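Local coordinates for segregation and condensation protein A (Thermococcus onnurineus, PDB 6IVH) that probably serves as the kleisin subunit of an archaeal Smc-based condensin, the chain here being its N-terminal domain, at residues E36-I39 with E40-E44; A60-L63 with V64-S68. One frame throughout, in Å; residues are numbered along the deposited sequence.

How the interactions relate
Interaction 1 lies within helix 31-47 and interaction 2 within helix 54-72, the next helix along the chain, so interaction 1 closes before interaction 2 opens. Their centres are about 13 Å apart, and they meet directly through packing: the ring of Tyr38 lies against Leu63 and Ala60, Ile39 reaches Val64, and Leu42 reaches Ala60. Each is a local arrangement along one helix, and the apolar side that each helix turns to the other builds part of the core of this small, mainly helical domain. Both fall in the ScpA family region, in what is probably the Smc-binding end of the kleisin.

Interaction 1: residues E36-I39 with E40-E44; sequences EKYI and ERLRE
With CG anti to the backbone N in both Tyr38 (chi1 -180°) and Leu42 (chi1 -176°), the two side chains leave the same side of the helix one turn apart, and methyl CD2 of Leu42 comes to 4.2 Å from ring atom CE1 of Tyr38. The methyl meets the ring at a slant. Glu40 takes the other course: its CG is anti to the carbonyl carbon (chi1 -74°), which lays that methylene 3.1 Å from Glu36 O, while its extended chain crosses that of Glu36 at about a right angle. The two carboxylates stay apart, Glu36 OE2 lying 5.0 Å from Glu40 OE2, a spacing at which like charges would be expected to disfavour each other mildly. Beneath these side chains, each carbonyl from Glu36 to Ile39 accepts the amide four residues on, as in Leu42 N to Tyr38 O at 2.8 Å. Further along, NH1 of Arg41 forms a salt bridge with Glu44 OE1 at 3.0 Å, the carboxylate oxygen lying nearly in the guanidinium plane. Tyr38 OH is hydrogen-bonded to Ala56 O of helix 54-72, which ties down the far end of the buried ring. The whole is an amphipathic alpha-helix with an i to i+4 apolar pair and an i to i+3 salt bridge, its apolar side set into the helical core of the kleisin N-terminal domain.

Interaction 2: residues A60-L63 with V64-S68; sequences ASIL and VRMKS
Ile62 and Met66, the latter present as selenomethionine, lie side by side and point the same way, with CG2 of Ile62 3.8 Å from SE of Met66. The same methyl also has the guanidinium of Arg65 beside it, at 3.5 Å from NH2, so one branch of Ile62 touches both an apolar and a charged chain. Arg65 gets there by a bend at chi3 (57°), which turns its end back alongside Ile62; its guanidinium has Ile62 O over one face. Leu63 approaches the selenium more loosely, from CD2. CG2 of Val64 sits 3.2 Å from Ala60 O, one turn back. Behind this first layer the backbone fixes the spacing: the amides of Val64 to Lys67 bond to the carbonyls of Ala60 to Leu63, with Met66 N to Ile62 O at 2.9 Å. Val64 O is gripped twice by Ser68, by its N at 2.9 Å and by its OG at 3.0 Å, from opposite faces of the carbonyl plane. Leu63 O, already bonded to Lys67 N, also takes a hydrogen bond from Thr35 OG1. Helix 54-72 packs on two neighbours: Leu63 packs on Ile31 and Leu34 of helix 31-47, whereas Ile62 lies against Leu114, Ala117 and Leu118 of helix 107-120.

Interaction 1: residues E36-I39 with E40-E44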
# COMPACT_ATOMS: atom_id res chain seq x y z
N GLU A 36 5.14 3.40 4.77
CA GLU A 36 5.87 4.64 4.54
C GLU A 36 6.63 4.62 3.22
O GLU A 36 6.81 5.67 2.60
CB GLU A 36 6.83 4.92 5.70
CG GLU A 36 7.43 6.34 5.70
CD GLU A 36 6.38 7.44 5.81
OE1 GLU A 36 5.26 7.16 6.29
OE2 GLU A 36 6.68 8.59 5.41
N LYS A 37 7.06 3.44 2.76
CA LYS A 37 7.65 3.35 1.43
C LYS A 37 6.63 3.73 0.36
O LYS A 37 6.98 4.39 -0.63
CB LYS A 37 8.19 1.94 1.18
CG LYS A 37 9.31 1.51 2.12
CD LYS A 37 9.87 0.15 1.71
CE LYS A 37 10.95 -0.32 2.67
NZ LYS A 37 10.38 -0.76 3.97
N TYR A 38 5.38 3.32 0.54
CA TYR A 38 4.32 3.73 -0.37
C TYR A 38 4.11 5.24 -0.32
O TYR A 38 3.96 5.89 -1.36
CB TYR A 38 3.02 3.01 -0.02
CG TYR A 38 1.84 3.36 -0.90
CD1 TYR A 38 1.01 4.43 -0.59
CD2 TYR A 38 1.55 2.61 -2.03
CE1 TYR A 38 -0.07 4.75 -1.40
CE2 TYR A 38 0.48 2.92 -2.84
CZ TYR A 38 -0.33 3.99 -2.52
OH TYR A 38 -1.40 4.30 -3.33
N ILE A 39 4.11 5.82 0.88
CA ILE A 39 3.92 7.26 1.02
C ILE A 39 5.12 8.01 0.46
O ILE A 39 4.97 9.07 -0.16
CB ILE A 39 3.64 7.62 2.49
CG1 ILE A 39 2.29 7.04 2.93
CG2 ILE A 39 3.69 9.12 2.70
CD1 ILE A 39 1.93 7.33 4.37
N GLU A 40 6.33 7.48 0.69
CA GLU A 40 7.52 8.09 0.10
C GLU A 40 7.38 8.21 -1.41
O GLU A 40 7.56 9.29 -1.98
CB GLU A 40 8.76 7.27 0.46
CG GLU A 40 9.24 7.41 1.90
CD GLU A 40 10.38 6.47 2.23
OE1 GLU A 40 11.08 6.02 1.30
OE2 GLU A 40 10.58 6.17 3.43
N ARG A 41 7.05 7.10 -2.07
CA ARG A 41 6.91 7.12 -3.53
C ARG A 41 5.73 7.99 -3.95
O ARG A 41 5.81 8.71 -4.95
CB ARG A 41 6.75 5.70 -4.06
CG ARG A 41 6.50 5.62 -5.56
CD ARG A 41 7.74 6.02 -6.34
NE ARG A 41 7.62 5.68 -7.75
CZ ARG A 41 8.45 6.09 -8.70
NH1 ARG A 41 9.48 6.87 -8.39
NH2 ARG A 41 8.26 5.72 -9.96
N LEU A 42 4.63 7.93 -3.19
CA LEU A 42 3.48 8.78 -3.50
C LEU A 42 3.85 10.25 -3.43
O LEU A 42 3.36 11.07 -4.23
CB LEU A 42 2.33 8.47 -2.54
CG LEU A 42 1.03 9.22 -2.80
CD1 LEU A 42 0.50 8.89 -4.19
CD2 LEU A 42 -0.01 8.89 -1.74
N ARG A 43 4.71 10.62 -2.48
CA ARG A 43 5.17 12.00 -2.40
C ARG A 43 6.06 12.36 -3.59
O ARG A 43 6.06 13.51 -4.04
CB ARG A 43 5.92 12.22 -1.08
CG ARG A 43 6.51 13.61 -0.92
CD ARG A 43 6.95 13.84 0.51
NE ARG A 43 5.82 13.78 1.43
CZ ARG A 43 4.99 14.79 1.67
NH1 ARG A 43 5.16 15.95 1.04
NH2 ARG A 43 3.99 14.65 2.53
N GLU A 44 6.81 11.39 -4.12
CA GLU A 44 7.67 11.66 -5.26
C GLU A 44 6.85 12.03 -6.49
O GLU A 44 7.18 12.99 -7.20
CB GLU A 44 8.56 10.45 -5.56
CG GLU A 44 9.56 10.12 -4.46
CD GLU A 44 10.43 8.91 -4.79
OE1 GLU A 44 10.29 8.37 -5.91
OE2 GLU A 44 11.24 8.50 -3.94

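Interaction 2: residues A60-L63 with V64-S68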
# COMPACT_ATOMS: atom_id res chain seq x y z
N ALA A 60 -3.35 5.00 0.55
CA ALA A 60 -2.43 5.45 1.59
C ALA A 60 -3.10 5.42 2.96
O ALA A 60 -2.50 4.96 3.94
CB ALA A 60 -1.92 6.85 1.26
N SER A 61 -4.34 5.91 3.04
CA SER A 61 -5.06 5.89 4.31
C SER A 61 -5.30 4.46 4.78
O SER A 61 -5.23 4.17 5.98
CB SER A 61 -6.39 6.63 4.17
OG SER A 61 -6.19 7.95 3.66
N ILE A 62 -5.58 3.55 3.84
CA ILE A 62 -5.80 2.15 4.20
C ILE A 62 -4.52 1.53 4.73
O ILE A 62 -4.53 0.83 5.75
CB ILE A 62 -6.35 1.37 2.99
CG1 ILE A 62 -7.68 1.98 2.53
CG2 ILE A 62 -6.51 -0.10 3.34
CD1 ILE A 62 -8.23 1.36 1.26
N LEU A 63 -3.39 1.78 4.06
CA LEU A 63 -2.12 1.22 4.52
C LEU A 63 -1.72 1.78 5.88
O LEU A 63 -1.08 1.07 6.67
CB LEU A 63 -1.02 1.50 3.49
CG LEU A 63 -1.15 0.75 2.16
CD1 LEU A 63 -0.01 1.11 1.22
CD2 LEU A 63 -1.21 -0.75 2.41
N VAL A 64 -2.07 3.03 6.17
CA VAL A 64 -1.78 3.59 7.48
C VAL A 64 -2.57 2.86 8.56
O VAL A 64 -2.04 2.55 9.63
CB VAL A 64 -2.05 5.10 7.50
CG1 VAL A 64 -1.97 5.64 8.92
CG2 VAL A 64 -1.06 5.83 6.61
N ARG A 65 -3.84 2.56 8.28
CA ARG A 65 -4.64 1.80 9.24
C ARG A 65 -4.12 0.37 9.39
O ARG A 65 -4.04 -0.15 10.51
CB ARG A 65 -6.11 1.79 8.83
CG ARG A 65 -6.96 0.84 9.66
CD ARG A 65 -8.40 0.80 9.17
NE ARG A 65 -8.50 0.42 7.77
CZ ARG A 65 -8.48 -0.83 7.32
NH1 ARG A 65 -8.38 -1.84 8.18
NH2 ARG A 65 -8.58 -1.08 6.02
N MSE A 66 -3.75 -0.26 8.28
CA MSE A 66 -3.28 -1.64 8.32
C MSE A 66 -1.95 -1.76 9.06
O MSE A 66 -1.65 -2.80 9.64
CB MSE A 66 -3.14 -2.20 6.90
CG MSE A 66 -4.47 -2.36 6.19
SE MSE A 66 -4.28 -3.03 4.37
CE MSE A 66 -3.59 -4.80 4.78
N LYS A 67 -1.16 -0.69 9.05
CA LYS A 67 0.09 -0.68 9.79
C LYS A 67 -0.10 -0.28 11.25
O LYS A 67 0.69 -0.71 12.10
CB LYS A 67 1.11 0.25 9.12
CG LYS A 67 1.31 1.59 9.80
CD LYS A 67 2.68 2.17 9.46
CE LYS A 67 2.90 3.54 10.11
NZ LYS A 67 2.01 4.59 9.52
N SER A 68 -1.13 0.51 11.55
CA SER A 68 -1.42 0.83 12.95
C SER A 68 -1.94 -0.39 13.68
O SER A 68 -1.51 -0.68 14.81
CB SER A 68 -2.43 1.98 13.03
OG SER A 68 -1.89 3.19 12.52